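Local coordinates for metallo-beta-lactamase domain-containing protein (Enterococcus faecalis, PDB 2AZ4), which is of unknown function but has a two-zinc metallo-beta-lactamase fold and may act as an RNA-binding exonuclease, at residues 5-10 against 25-30; 253-258 against 338-343; 273-278 against 327-332. All coordinates share one frame; numbering follows the deposited sequence.

The three contacts lie at the two ends of an elongated chain, and all stand away from the zinc site. Interaction 1, about 52 and 57 Å centre to centre from interactions 3 and 2, belongs to the N-terminal hairpin (strands 7-13 and 22-27) of a mixed sheet and combines backbone pairing with apolar side chains. Interactions 2 and 3 have centres about 12 Å apart, touch each other and share one parallel sheet, in which strands 256-260 and 328-331 are neighbours. All three are partly buried, yet their chemistry differs: 253-258 against 338-343 relies on arginine and glutamine side chains gripping a loop, whereas 273-278 against 327-332 joins one strand bond to an arginine-carbonyl bond.

Interaction 1: residues 5-10 against 25-30; sequences AKTTVT and VAYKDA
Thr8 and Ala26 form a hydrogen-bonded antiparallel pair in which Thr8 N donates to Ala26 O over 2.9 Å and Ala26 N returns a bond of 2.9 Å to Thr8 O. Both oxygens take a second, weaker approach from a CA-H group: Thr7 CA lies 3.4 Å from Ala26 O, and Val25 CA stands equally close to Thr8 O.

The side chains of Thr7, Val9, Val25 and Tyr27 share one face of the hairpin. Val9 CG1 meets Val25 CG2 at 4.4 Å, and Thr7 CG2 comes within 4.1 Å of Val25 CG1. With OG1 beside its backbone N (chi1 -63°), Thr7 turns its hydroxyl to the Tyr27 ring, where OG1 lies 3.3 Å from CD1; the hydrogen bond of this hydroxyl is made to Thr179. Tyr27 carries CG opposite its own N (chi1 -177°), which lays the ring along the N-terminal end of the chain, so that Ala5 CB packs 3.9 Å from Tyr27 CE1. Lys28 CG rests over one ring face, near the rim, and also touches Ala5 CB, while its extended chain runs on to a salt bridge with Glu157.

At this end of the hairpin a water gives a proton to Lys6 O and accepts one from Lys28 N, bridging the two segments beside the type II' turn Tyr27-Ala30, which leads into strand 30-34. Strand 7-13 is flanked on its other edge by strand 426-428, and the face carrying Val9 and Val25 packs on Ile184 of strand 182-186, which belongs to the second mixed sheet.

Interaction 2: residues 253-258 against 338-343; sequences NRQITF and NLQEGS
Arg254 and Gln255 both set CG opposite their backbone N (chi1 -170° and 179°) and run on extended, which sends two neighbouring side chains to separate points of the loop 338-343. The guanidinium of Arg254 comes side-on to Gly342, and one carbonyl oxygen accepts two N-H groups: Arg254 NE lies 2.7 Å from Gly342 O, and Arg254 NH2 makes the longer, more bent bond of 3.0 Å to the same atom. The oxygen is close to the guanidinium plane, but only the NE donor lies in the carbonyl plane; NH2 stands above it. Asn251 bonds NH1 and Thr373 bonds NH2, which helps to fix the rotation of the guanidinium.

Gln255 uses its side-chain oxygen instead. Gln340 N points almost straight at Gln255 OE1, 2.8 Å away. The two glutamine side chains cross with their amide planes 37° apart, and Gln340 NE2 turns to Leu322 O, while a water links Gln340 OE1 to Gln255 N. Next to them Ser343 CB packs 3.6 Å from Gln255 CB, and Leu339 CD2 touches Thr257 CG2 at 3.9 Å.

Gln340 to Ser343 is a type II turn with Gly342 at a positive phi. Its first carbonyl is gripped twice: Ser343 OG donates to Gln340 O over 2.7 Å, and Ser343 N closes the turn. The turn feeds strand 344-348, directly beside strand 256-260, in a six-stranded parallel sheet flanked by helices; such a domain inserted in a metallo-beta-lactamase fold is consistent with the beta-CASP arrangement of RNA-processing relatives.

Interaction 3: residues 273-278 against 327-332; sequences EKSPRT and DYLWQV
The Arg277 side chain lies across the start of strand 328-331, and its guanidinium presents an edge to Tyr328 O. Arg277 NH1 donates to this oxygen over 3.1 Å with an N-H...O angle of 164°. The oxygen sits in the guanidinium plane, although the nitrogen itself stands above the plane of the carbonyl. CG beside the backbone N (chi1 -68°) and an extended chain from there to NE bring the arginine over the backbone: Arg277 CB is 3.5 Å from Asp327 O, CD passes close to the Tyr328 carbonyl, and Asp327 N lies over one face of the guanidinium.

Thr278 and Tyr328, a parallel bridge pair, point the same way on the opposite face of the strands from Leu329. Their side chains lie alongside each other, with Thr278 CB 3.8 Å from Tyr328 CD1 and the threonine methyl beside CE1. Thr278 O reaches the ring at its edge, in plane, while Asp327 CB stands over the centre of one ring face. The same carbonyl accepts the strand bond from Leu329 N, 3.0 Å from Thr278 O, and has Tyr328 CA as a CA-H neighbour. Ahead of Thr278, just past the end of helix 265-274, Ser275 OG meets Leu329 CD2 at 3.8 Å; Glu248 of helix 237-249 binds both this hydroxyl and Arg277 N.

Much of the grip on the buried Arg277 thus comes from neutral backbone oxygens, since NH2 bonds to Arg254 O, just before strand 256-260, and the ion pair with Asp324 is long and weak. The carbonyl dipoles probably help to stabilise the positive charge, with Asp324 as a distant counter-ion, and one side chain joins the beginnings of three adjoining strands, 278-282, 328-331 and 256-260.

Interaction 1: residues 5-10 against 25-30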
ATOM      1  N   ALA A   5     -24.901   9.902  24.102  1.00 31.11           N
ATOM      2  CA  ALA A   5     -24.727   9.243  22.770  1.00 30.54           C
ATOM      3  C   ALA A   5     -23.467   8.384  22.757  1.00 30.08           C
ATOM      4  O   ALA A   5     -22.415   8.789  23.257  1.00 30.18           O
ATOM      5  CB  ALA A   5     -24.685  10.280  21.658  1.00 30.92           C
ATOM      6  N   LYS A   6     -23.593   7.194  22.187  1.00 29.47           N
ATOM      7  CA  LYS A   6     -22.509   6.231  22.167  1.00 28.97           C
ATOM      8  C   LYS A   6     -21.633   6.408  20.918  1.00 27.57           C
ATOM      9  O   LYS A   6     -22.109   6.873  19.875  1.00 27.54           O
ATOM     10  CB  LYS A   6     -23.072   4.809  22.260  1.00 29.59           C
ATOM     11  CG  LYS A   6     -23.919   4.541  23.523  1.00 31.54           C
ATOM     12  CD  LYS A   6     -23.066   4.452  24.801  1.00 33.61           C
ATOM     13  CE  LYS A   6     -23.911   4.218  26.068  1.00 34.59           C
ATOM     14  NZ  LYS A   6     -24.020   5.439  26.929  1.00 36.59           N
ATOM     15  N   THR A   7     -20.352   6.088  21.057  1.00 26.12           N
ATOM     16  CA  THR A   7     -19.436   5.983  19.923  1.00 24.39           C
ATOM     17  C   THR A   7     -19.344   4.488  19.635  1.00 23.48           C
ATOM     18  O   THR A   7     -18.966   3.707  20.507  1.00 23.77           O
ATOM     19  CB  THR A   7     -18.044   6.613  20.223  1.00 24.23           C
ATOM     20  OG1 THR A   7     -18.178   8.023  20.460  1.00 24.71           O
ATOM     21  CG2 THR A   7     -17.080   6.412  19.052  1.00 24.16           C
ATOM     22  N   THR A   8     -19.728   4.066  18.439  1.00 22.75           N
ATOM     23  CA  THR A   8     -19.663   2.643  18.099  1.00 22.27           C
ATOM     24  C   THR A   8     -18.643   2.373  16.980  1.00 22.07           C
ATOM     25  O   THR A   8     -18.659   3.049  15.950  1.00 22.31           O
ATOM     26  CB  THR A   8     -21.058   2.095  17.685  1.00 22.50           C
ATOM     27  OG1 THR A   8     -22.009   2.401  18.708  1.00 23.38           O
ATOM     28  CG2 THR A   8     -21.025   0.565  17.507  1.00 22.71           C
ATOM     29  N   VAL A   9     -17.783   1.385  17.196  1.00 20.82           N
ATOM     30  CA  VAL A   9     -16.828   0.894  16.214  1.00 20.53           C
ATOM     31  C   VAL A   9     -17.277  -0.485  15.713  1.00 20.46           C
ATOM     32  O   VAL A   9     -17.501  -1.391  16.520  1.00 19.68           O
ATOM     33  CB  VAL A   9     -15.408   0.743  16.833  1.00 20.27           C
ATOM     34  CG1 VAL A   9     -14.373   0.479  15.769  1.00 21.21           C
ATOM     35  CG2 VAL A   9     -15.009   1.968  17.658  1.00 20.75           C
ATOM     36  N   THR A  10     -17.392  -0.650  14.396  1.00 19.67           N
ATOM     37  CA  THR A  10     -17.843  -1.901  13.797  1.00 19.79           C
ATOM     38  C   THR A  10     -16.788  -2.418  12.861  1.00 20.38           C
ATOM     39  O   THR A  10     -16.331  -1.681  11.979  1.00 21.35           O
ATOM     40  CB  THR A  10     -19.118  -1.756  12.950  1.00 19.37           C
ATOM     41  OG1 THR A  10     -20.137  -1.086  13.689  1.00 22.46           O
ATOM     42  CG2 THR A  10     -19.650  -3.137  12.528  1.00 19.93           C
ATOM     43  N   VAL A  25     -16.756   3.907  12.245  1.00 17.37           N
ATOM     44  CA  VAL A  25     -16.844   4.615  13.505  1.00 18.63           C
ATOM     45  C   VAL A  25     -18.041   5.530  13.386  1.00 19.61           C
ATOM     46  O   VAL A  25     -18.107   6.348  12.469  1.00 19.88           O
ATOM     47  CB  VAL A  25     -15.563   5.418  13.855  1.00 17.87           C
ATOM     48  CG1 VAL A  25     -15.753   6.145  15.197  1.00 17.64           C
ATOM     49  CG2 VAL A  25     -14.360   4.478  13.964  1.00 18.29           C
ATOM     50  N   ALA A  26     -19.002   5.358  14.290  1.00 20.73           N
ATOM     51  CA  ALA A  26     -20.255   6.130  14.266  1.00 21.63           C
ATOM     52  C   ALA A  26     -20.545   6.840  15.587  1.00 22.70           C
ATOM     53  O   ALA A  26     -20.316   6.290  16.669  1.00 22.54           O
ATOM     54  CB  ALA A  26     -21.412   5.238  13.905  1.00 21.95           C
ATOM     55  N   TYR A  27     -21.067   8.057  15.459  1.00 23.39           N
ATOM     56  CA  TYR A  27     -21.434   8.921  16.568  1.00 24.97           C
ATOM     57  C   TYR A  27     -22.550   9.862  16.113  1.00 25.42           C
ATOM     58  O   TYR A  27     -22.368  10.630  15.158  1.00 25.56           O
ATOM     59  CB  TYR A  27     -20.247   9.773  17.032  1.00 24.38           C
ATOM     60  CG  TYR A  27     -20.577  10.630  18.241  1.00 26.01           C
ATOM     61  CD1 TYR A  27     -20.645  10.065  19.517  1.00 26.60           C
ATOM     62  CD2 TYR A  27     -20.820  11.996  18.110  1.00 23.91           C
ATOM     63  CE1 TYR A  27     -20.944  10.836  20.637  1.00 27.44           C
ATOM     64  CE2 TYR A  27     -21.137  12.779  19.225  1.00 27.80           C
ATOM     65  CZ  TYR A  27     -21.188  12.184  20.488  1.00 27.19           C
ATOM     66  OH  TYR A  27     -21.468  12.945  21.596  1.00 27.01           O
ATOM     67  N   LYS A  28     -23.678   9.802  16.823  1.00 25.84           N
ATOM     68  CA  LYS A  28     -24.911  10.533  16.483  1.00 26.19           C
ATOM     69  C   LYS A  28     -25.275  10.290  15.017  1.00 26.12           C
ATOM     70  O   LYS A  28     -25.356   9.142  14.600  1.00 26.51           O
ATOM     71  CB  LYS A  28     -24.822  12.027  16.830  1.00 26.91           C
ATOM     72  CG  LYS A  28     -24.785  12.332  18.324  1.00 29.25           C
ATOM     73  CD  LYS A  28     -24.657  13.830  18.527  1.00 33.09           C
ATOM     74  CE  LYS A  28     -25.057  14.255  19.921  1.00 34.77           C
ATOM     75  NZ  LYS A  28     -24.874  15.740  20.083  1.00 35.87           N
ATOM     76  N   ASP A  29     -25.479  11.351  14.243  1.00 26.18           N
ATOM     77  CA  ASP A  29     -25.814  11.201  12.829  1.00 26.09           C
ATOM     78  C   ASP A  29     -24.608  11.265  11.875  1.00 25.25           C
ATOM     79  O   ASP A  29     -24.764  11.553  10.673  1.00 24.79           O
ATOM     80  CB  ASP A  29     -26.888  12.209  12.417  1.00 27.35           C
ATOM     81  CG  ASP A  29     -26.472  13.642  12.636  1.00 29.51           C
ATOM     82  OD1 ASP A  29     -25.356  13.899  13.143  1.00 32.51           O
ATOM     83  OD2 ASP A  29     -27.295  14.525  12.293  1.00 33.01           O
ATOM     84  N   ALA A  30     -23.421  10.974  12.398  1.00 23.15           N
ATOM     85  CA  ALA A  30     -22.251  10.874  11.538  1.00 22.27           C
ATOM     86  C   ALA A  30     -21.555   9.522  11.636  1.00 21.67           C
ATOM     87  O   ALA A  30     -21.580   8.852  12.689  1.00 20.99           O
ATOM     88  CB  ALA A  30     -21.268  12.033  11.810  1.00 21.52           C
TER
HETATM   89  O   HOH W   1     -24.423   8.066  18.941  1.00 24.74           O

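Interaction 2: residues 253-258 against 338-343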
ATOM      1  N   ASN A 253      31.456  -3.939 -15.406  1.00 26.59           N
ATOM      2  CA  ASN A 253      31.378  -4.317 -16.821  1.00 26.67           C
ATOM      3  C   ASN A 253      30.366  -5.441 -16.976  1.00 25.34           C
ATOM      4  O   ASN A 253      30.720  -6.629 -16.996  1.00 25.53           O
ATOM      5  CB  ASN A 253      32.769  -4.736 -17.338  1.00 27.29           C
ATOM      6  CG  ASN A 253      32.790  -4.983 -18.839  1.00 30.72           C
ATOM      7  OD1 ASN A 253      31.891  -4.557 -19.566  1.00 34.13           O
ATOM      8  ND2 ASN A 253      33.837  -5.675 -19.314  1.00 33.41           N
ATOM      9  N   ARG A 254      29.095  -5.056 -17.037  1.00 23.51           N
ATOM     10  CA  ARG A 254      28.007  -5.990 -16.927  1.00 21.99           C
ATOM     11  C   ARG A 254      26.678  -5.220 -17.047  1.00 21.34           C
ATOM     12  O   ARG A 254      26.503  -4.134 -16.477  1.00 21.17           O
ATOM     13  CB  ARG A 254      28.075  -6.714 -15.575  1.00 22.20           C
ATOM     14  CG  ARG A 254      27.122  -7.916 -15.427  1.00 21.81           C
ATOM     15  CD  ARG A 254      27.327  -8.617 -14.100  1.00 22.48           C
ATOM     16  NE  ARG A 254      26.699  -9.936 -14.099  1.00 25.07           N
ATOM     17  CZ  ARG A 254      26.597 -10.748 -13.050  1.00 24.43           C
ATOM     18  NH1 ARG A 254      27.087 -10.414 -11.865  1.00 23.45           N
ATOM     19  NH2 ARG A 254      26.005 -11.914 -13.203  1.00 28.63           N
ATOM     20  N   GLN A 255      25.749  -5.779 -17.793  1.00 19.98           N
ATOM     21  CA  GLN A 255      24.407  -5.235 -17.790  1.00 19.36           C
ATOM     22  C   GLN A 255      23.826  -5.403 -16.396  1.00 18.08           C
ATOM     23  O   GLN A 255      23.903  -6.488 -15.811  1.00 18.39           O
ATOM     24  CB  GLN A 255      23.526  -5.921 -18.830  1.00 19.27           C
ATOM     25  CG  GLN A 255      22.098  -5.396 -18.846  1.00 19.51           C
ATOM     26  CD  GLN A 255      21.323  -5.913 -20.054  1.00 20.82           C
ATOM     27  OE1 GLN A 255      20.963  -7.067 -20.098  1.00 24.38           O
ATOM     28  NE2 GLN A 255      21.060  -5.047 -21.018  1.00 23.06           N
ATOM     29  N   ILE A 256      23.296  -4.313 -15.847  1.00 17.59           N
ATOM     30  CA  ILE A 256      22.561  -4.382 -14.569  1.00 17.89           C
ATOM     31  C   ILE A 256      21.194  -3.722 -14.705  1.00 16.65           C
ATOM     32  O   ILE A 256      21.099  -2.582 -15.147  1.00 16.13           O
ATOM     33  CB  ILE A 256      23.307  -3.696 -13.411  1.00 17.29           C
ATOM     34  CG1 ILE A 256      24.772  -4.172 -13.353  1.00 19.38           C
ATOM     35  CG2 ILE A 256      22.561  -3.978 -12.074  1.00 18.29           C
ATOM     36  CD1 ILE A 256      25.612  -3.433 -12.317  1.00 18.78           C
ATOM     37  N   THR A 257      20.158  -4.439 -14.288  1.00 16.87           N
ATOM     38  CA  THR A 257      18.789  -3.947 -14.364  1.00 17.32           C
ATOM     39  C   THR A 257      18.093  -4.229 -13.045  1.00 16.82           C
ATOM     40  O   THR A 257      18.590  -5.011 -12.233  1.00 17.22           O
ATOM     41  CB  THR A 257      18.008  -4.602 -15.538  1.00 17.74           C
ATOM     42  OG1 THR A 257      17.990  -6.014 -15.362  1.00 18.09           O
ATOM     43  CG2 THR A 257      18.675  -4.291 -16.872  1.00 18.96           C
ATOM     44  N   PHE A 258      16.943  -3.609 -12.829  1.00 15.91           N
ATOM     45  CA  PHE A 258      16.232  -3.804 -11.587  1.00 15.25           C
ATOM     46  C   PHE A 258      14.758  -3.540 -11.815  1.00 14.97           C
ATOM     47  O   PHE A 258      14.362  -3.083 -12.888  1.00 15.31           O
ATOM     48  CB  PHE A 258      16.787  -2.855 -10.507  1.00 15.22           C
ATOM     49  CG  PHE A 258      16.298  -1.433 -10.638  1.00 15.34           C
ATOM     50  CD1 PHE A 258      15.348  -0.936  -9.761  1.00 14.50           C
ATOM     51  CD2 PHE A 258      16.768  -0.606 -11.660  1.00 17.86           C
ATOM     52  CE1 PHE A 258      14.879   0.375  -9.889  1.00 17.13           C
ATOM     53  CE2 PHE A 258      16.302   0.712 -11.798  1.00 17.25           C
ATOM     54  CZ  PHE A 258      15.369   1.196 -10.911  1.00 18.55           C
ATOM     55  N   ASN A 338      15.207 -10.471 -23.700  1.00 18.80           N
ATOM     56  CA  ASN A 338      16.169  -9.586 -24.399  1.00 18.85           C
ATOM     57  C   ASN A 338      17.389  -9.173 -23.591  1.00 19.23           C
ATOM     58  O   ASN A 338      18.320  -8.575 -24.132  1.00 19.59           O
ATOM     59  CB  ASN A 338      15.463  -8.333 -24.915  1.00 18.28           C
ATOM     60  CG  ASN A 338      14.528  -8.636 -26.070  1.00 18.51           C
ATOM     61  OD1 ASN A 338      14.772  -9.550 -26.852  1.00 20.46           O
ATOM     62  ND2 ASN A 338      13.464  -7.865 -26.185  1.00 18.16           N
ATOM     63  N   LEU A 339      17.375  -9.473 -22.297  1.00 20.01           N
ATOM     64  CA  LEU A 339      18.483  -9.115 -21.413  1.00 20.76           C
ATOM     65  C   LEU A 339      19.661  -9.966 -21.792  1.00 21.27           C
ATOM     66  O   LEU A 339      19.497 -11.056 -22.329  1.00 20.99           O
ATOM     67  CB  LEU A 339      18.110  -9.365 -19.941  1.00 20.66           C
ATOM     68  CG  LEU A 339      17.025  -8.501 -19.280  1.00 19.79           C
ATOM     69  CD1 LEU A 339      16.773  -8.957 -17.856  1.00 18.57           C
ATOM     70  CD2 LEU A 339      17.394  -7.019 -19.309  1.00 21.31           C
ATOM     71  N   GLN A 340      20.852  -9.482 -21.491  1.00 21.98           N
ATOM     72  CA  GLN A 340      22.041 -10.198 -21.865  1.00 22.60           C
ATOM     73  C   GLN A 340      22.293 -11.402 -20.967  1.00 23.23           C
ATOM     74  O   GLN A 340      22.047 -11.360 -19.757  1.00 22.32           O
ATOM     75  CB  GLN A 340      23.240  -9.268 -21.817  1.00 22.95           C
ATOM     76  CG  GLN A 340      23.075  -8.036 -22.664  1.00 24.59           C
ATOM     77  CD  GLN A 340      24.136  -7.011 -22.366  1.00 24.52           C
ATOM     78  OE1 GLN A 340      25.192  -7.328 -21.809  1.00 24.76           O
ATOM     79  NE2 GLN A 340      23.868  -5.776 -22.737  1.00 24.86           N
ATOM     80  N   GLU A 341      22.781 -12.473 -21.592  1.00 23.37           N
ATOM     81  CA  GLU A 341      23.317 -13.621 -20.884  1.00 24.98           C
ATOM     82  C   GLU A 341      24.458 -13.180 -19.970  1.00 24.01           C
ATOM     83  O   GLU A 341      25.367 -12.429 -20.383  1.00 24.57           O
ATOM     84  CB  GLU A 341      23.785 -14.680 -21.899  1.00 25.98           C
ATOM     85  CG  GLU A 341      24.273 -15.975 -21.305  1.00 30.10           C
ATOM     86  CD  GLU A 341      24.099 -17.165 -22.256  1.00 38.35           C
ATOM     87  OE1 GLU A 341      23.244 -17.088 -23.191  1.00 40.21           O
ATOM     88  OE2 GLU A 341      24.812 -18.188 -22.056  1.00 40.85           O
ATOM     89  N   GLY A 342      24.397 -13.638 -18.722  1.00 23.28           N
ATOM     90  CA  GLY A 342      25.404 -13.300 -17.726  1.00 23.03           C
ATOM     91  C   GLY A 342      25.160 -11.981 -17.006  1.00 22.38           C
ATOM     92  O   GLY A 342      25.986 -11.545 -16.185  1.00 22.40           O
ATOM     93  N   SER A 343      24.049 -11.320 -17.314  1.00 21.08           N
ATOM     94  CA  SER A 343      23.774 -10.023 -16.686  1.00 19.92           C
ATOM     95  C   SER A 343      23.203 -10.181 -15.253  1.00 20.15           C
ATOM     96  O   SER A 343      22.973 -11.302 -14.767  1.00 19.91           O
ATOM     97  CB  SER A 343      22.866  -9.179 -17.583  1.00 19.07           C
ATOM     98  OG  SER A 343      21.564  -9.723 -17.624  1.00 17.14           O
TER
HETATM   99  O   HOH W   2      26.104  -8.232 -19.273  1.00 33.05           O
HETATM  100  O   HOH W   3      20.087  -7.515 -16.413  1.00 24.23           O

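Interaction 3: residues 273-278 against 327-332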
ATOM      1  N   GLU A 273      19.415   9.006  -6.490  1.00 25.21           N
ATOM      2  CA  GLU A 273      20.323   9.845  -5.682  1.00 27.30           C
ATOM      3  C   GLU A 273      21.708   9.213  -5.560  1.00 26.50           C
ATOM      4  O   GLU A 273      22.720   9.902  -5.732  1.00 26.89           O
ATOM      5  CB  GLU A 273      19.718  10.104  -4.289  1.00 27.04           C
ATOM      6  CG  GLU A 273      20.461  11.100  -3.382  1.00 30.48           C
ATOM      7  CD  GLU A 273      20.067  10.973  -1.895  1.00 31.93           C
ATOM      8  OE1 GLU A 273      18.901  10.603  -1.606  1.00 35.88           O
ATOM      9  OE2 GLU A 273      20.927  11.250  -1.006  1.00 38.18           O
ATOM     10  N   LYS A 274      21.760   7.906  -5.303  1.00 24.59           N
ATOM     11  CA  LYS A 274      23.008   7.264  -4.904  1.00 23.91           C
ATOM     12  C   LYS A 274      23.670   6.364  -5.962  1.00 23.36           C
ATOM     13  O   LYS A 274      24.853   6.049  -5.864  1.00 22.17           O
ATOM     14  CB  LYS A 274      22.782   6.486  -3.601  1.00 23.97           C
ATOM     15  CG  LYS A 274      22.449   7.388  -2.413  1.00 25.33           C
ATOM     16  CD  LYS A 274      22.994   6.819  -1.101  1.00 30.21           C
ATOM     17  CE  LYS A 274      22.899   7.829   0.015  1.00 31.58           C
ATOM     18  NZ  LYS A 274      21.557   7.828   0.671  1.00 35.23           N
ATOM     19  N   SER A 275      22.900   5.938  -6.961  1.00 22.34           N
ATOM     20  CA  SER A 275      23.397   5.015  -7.976  1.00 22.30           C
ATOM     21  C   SER A 275      24.637   5.556  -8.707  1.00 22.35           C
ATOM     22  O   SER A 275      24.570   6.642  -9.304  1.00 22.31           O
ATOM     23  CB  SER A 275      22.274   4.701  -8.979  1.00 22.34           C
ATOM     24  OG  SER A 275      22.741   3.824  -9.984  1.00 21.23           O
ATOM     25  N   PRO A 276      25.781   4.821  -8.646  1.00 22.60           N
ATOM     26  CA  PRO A 276      26.963   5.279  -9.391  1.00 22.49           C
ATOM     27  C   PRO A 276      26.687   5.395 -10.890  1.00 22.66           C
ATOM     28  O   PRO A 276      27.152   6.360 -11.517  1.00 22.55           O
ATOM     29  CB  PRO A 276      27.999   4.177  -9.134  1.00 22.78           C
ATOM     30  CG  PRO A 276      27.548   3.503  -7.879  1.00 22.93           C
ATOM     31  CD  PRO A 276      26.054   3.568  -7.915  1.00 22.57           C
ATOM     32  N   ARG A 277      25.934   4.438 -11.450  1.00 21.91           N
ATOM     33  CA  ARG A 277      25.538   4.495 -12.872  1.00 21.69           C
ATOM     34  C   ARG A 277      24.313   5.372 -13.033  1.00 21.84           C
ATOM     35  O   ARG A 277      23.446   5.390 -12.155  1.00 21.93           O
ATOM     36  CB  ARG A 277      25.175   3.107 -13.416  1.00 21.69           C
ATOM     37  CG  ARG A 277      26.312   2.128 -13.542  1.00 22.17           C
ATOM     38  CD  ARG A 277      25.777   0.846 -14.108  1.00 21.13           C
ATOM     39  NE  ARG A 277      26.760  -0.229 -14.105  1.00 23.42           N
ATOM     40  CZ  ARG A 277      26.742  -1.260 -14.948  1.00 22.43           C
ATOM     41  NH1 ARG A 277      25.777  -1.380 -15.862  1.00 23.15           N
ATOM     42  NH2 ARG A 277      27.686  -2.178 -14.871  1.00 19.53           N
ATOM     43  N   THR A 278      24.231   6.069 -14.168  1.00 21.90           N
ATOM     44  CA  THR A 278      23.036   6.799 -14.560  1.00 21.68           C
ATOM     45  C   THR A 278      21.826   5.879 -14.567  1.00 20.69           C
ATOM     46  O   THR A 278      21.827   4.862 -15.239  1.00 21.61           O
ATOM     47  CB  THR A 278      23.170   7.382 -15.978  1.00 21.70           C
ATOM     48  OG1 THR A 278      24.303   8.254 -16.037  1.00 24.04           O
ATOM     49  CG2 THR A 278      21.911   8.140 -16.371  1.00 22.98           C
ATOM     50  N   ASP A 327      27.151   1.889 -18.420  1.00 24.97           N
ATOM     51  CA  ASP A 327      26.683   3.260 -18.183  1.00 25.40           C
ATOM     52  C   ASP A 327      25.387   3.360 -17.415  1.00 24.50           C
ATOM     53  O   ASP A 327      25.182   4.332 -16.682  1.00 25.03           O
ATOM     54  CB  ASP A 327      26.508   4.028 -19.495  1.00 25.75           C
ATOM     55  CG  ASP A 327      27.835   4.379 -20.166  1.00 28.95           C
ATOM     56  OD1 ASP A 327      28.900   3.847 -19.800  1.00 31.52           O
ATOM     57  OD2 ASP A 327      27.803   5.187 -21.097  1.00 32.92           O
ATOM     58  N   TYR A 328      24.495   2.386 -17.593  1.00 22.95           N
ATOM     59  CA  TYR A 328      23.180   2.508 -16.983  1.00 22.00           C
ATOM     60  C   TYR A 328      22.826   1.426 -15.978  1.00 21.02           C
ATOM     61  O   TYR A 328      23.219   0.264 -16.126  1.00 20.40           O
ATOM     62  CB  TYR A 328      22.088   2.548 -18.058  1.00 22.07           C
ATOM     63  CG  TYR A 328      22.331   3.620 -19.078  1.00 23.10           C
ATOM     64  CD1 TYR A 328      22.191   4.970 -18.740  1.00 23.44           C
ATOM     65  CD2 TYR A 328      22.696   3.289 -20.382  1.00 24.05           C
ATOM     66  CE1 TYR A 328      22.431   5.973 -19.675  1.00 25.25           C
ATOM     67  CE2 TYR A 328      22.934   4.278 -21.336  1.00 24.62           C
ATOM     68  CZ  TYR A 328      22.793   5.606 -20.975  1.00 23.80           C
ATOM     69  OH  TYR A 328      23.007   6.577 -21.898  1.00 23.82           O
ATOM     70  N   LEU A 329      22.035   1.832 -14.980  1.00 20.01           N
ATOM     71  CA  LEU A 329      21.233   0.914 -14.221  1.00 18.77           C
ATOM     72  C   LEU A 329      19.823   1.227 -14.702  1.00 18.50           C
ATOM     73  O   LEU A 329      19.355   2.344 -14.528  1.00 18.60           O
ATOM     74  CB  LEU A 329      21.371   1.182 -12.716  1.00 19.14           C
ATOM     75  CG  LEU A 329      20.323   0.467 -11.846  1.00 18.29           C
ATOM     76  CD1 LEU A 329      20.614  -1.042 -11.694  1.00 16.95           C
ATOM     77  CD2 LEU A 329      20.134   1.123 -10.485  1.00 20.05           C
ATOM     78  N   TRP A 330      19.152   0.268 -15.333  1.00 17.65           N
ATOM     79  CA  TRP A 330      17.811   0.545 -15.858  1.00 16.61           C
ATOM     80  C   TRP A 330      16.695  -0.371 -15.381  1.00 15.95           C
ATOM     81  O   TRP A 330      16.922  -1.510 -15.006  1.00 16.25           O
ATOM     82  CB  TRP A 330      17.803   0.668 -17.380  1.00 16.50           C
ATOM     83  CG  TRP A 330      18.258  -0.558 -18.198  1.00 16.63           C
ATOM     84  CD1 TRP A 330      19.548  -0.919 -18.480  1.00 17.89           C
ATOM     85  CD2 TRP A 330      17.417  -1.496 -18.896  1.00 15.55           C
ATOM     86  NE1 TRP A 330      19.565  -2.045 -19.292  1.00 17.34           N
ATOM     87  CE2 TRP A 330      18.271  -2.423 -19.553  1.00 16.79           C
ATOM     88  CE3 TRP A 330      16.025  -1.661 -19.007  1.00 14.50           C
ATOM     89  CZ2 TRP A 330      17.774  -3.496 -20.327  1.00 15.65           C
ATOM     90  CZ3 TRP A 330      15.520  -2.754 -19.775  1.00 16.14           C
ATOM     91  CH2 TRP A 330      16.400  -3.636 -20.433  1.00 17.18           C
ATOM     92  N   GLN A 331      15.478   0.154 -15.383  1.00 15.96           N
ATOM     93  CA  GLN A 331      14.343  -0.567 -14.837  1.00 15.52           C
ATOM     94  C   GLN A 331      13.778  -1.479 -15.924  1.00 15.33           C
ATOM     95  O   GLN A 331      13.238  -0.999 -16.931  1.00 14.64           O
ATOM     96  CB  GLN A 331      13.283   0.429 -14.351  1.00 16.32           C
ATOM     97  CG  GLN A 331      11.938  -0.192 -13.910  1.00 14.63           C
ATOM     98  CD  GLN A 331      10.864   0.850 -13.603  1.00 15.64           C
ATOM     99  OE1 GLN A 331      10.975   1.991 -14.027  1.00 15.22           O
ATOM    100  NE2 GLN A 331       9.796   0.448 -12.874  1.00 15.22           N
ATOM    101  N   VAL A 332      13.878  -2.789 -15.737  1.00 14.81           N
ATOM    102  CA  VAL A 332      13.282  -3.723 -16.723  1.00 15.08           C
ATOM    103  C   VAL A 332      11.924  -4.191 -16.202  1.00 15.34           C
ATOM    104  O   VAL A 332      11.807  -4.591 -15.039  1.00 14.78           O
ATOM    105  CB  VAL A 332      14.218  -4.923 -17.045  1.00 15.25           C
ATOM    106  CG1 VAL A 332      14.608  -5.674 -15.766  1.00 14.74           C
ATOM    107  CG2 VAL A 332      13.587  -5.877 -18.071  1.00 14.52           C
TER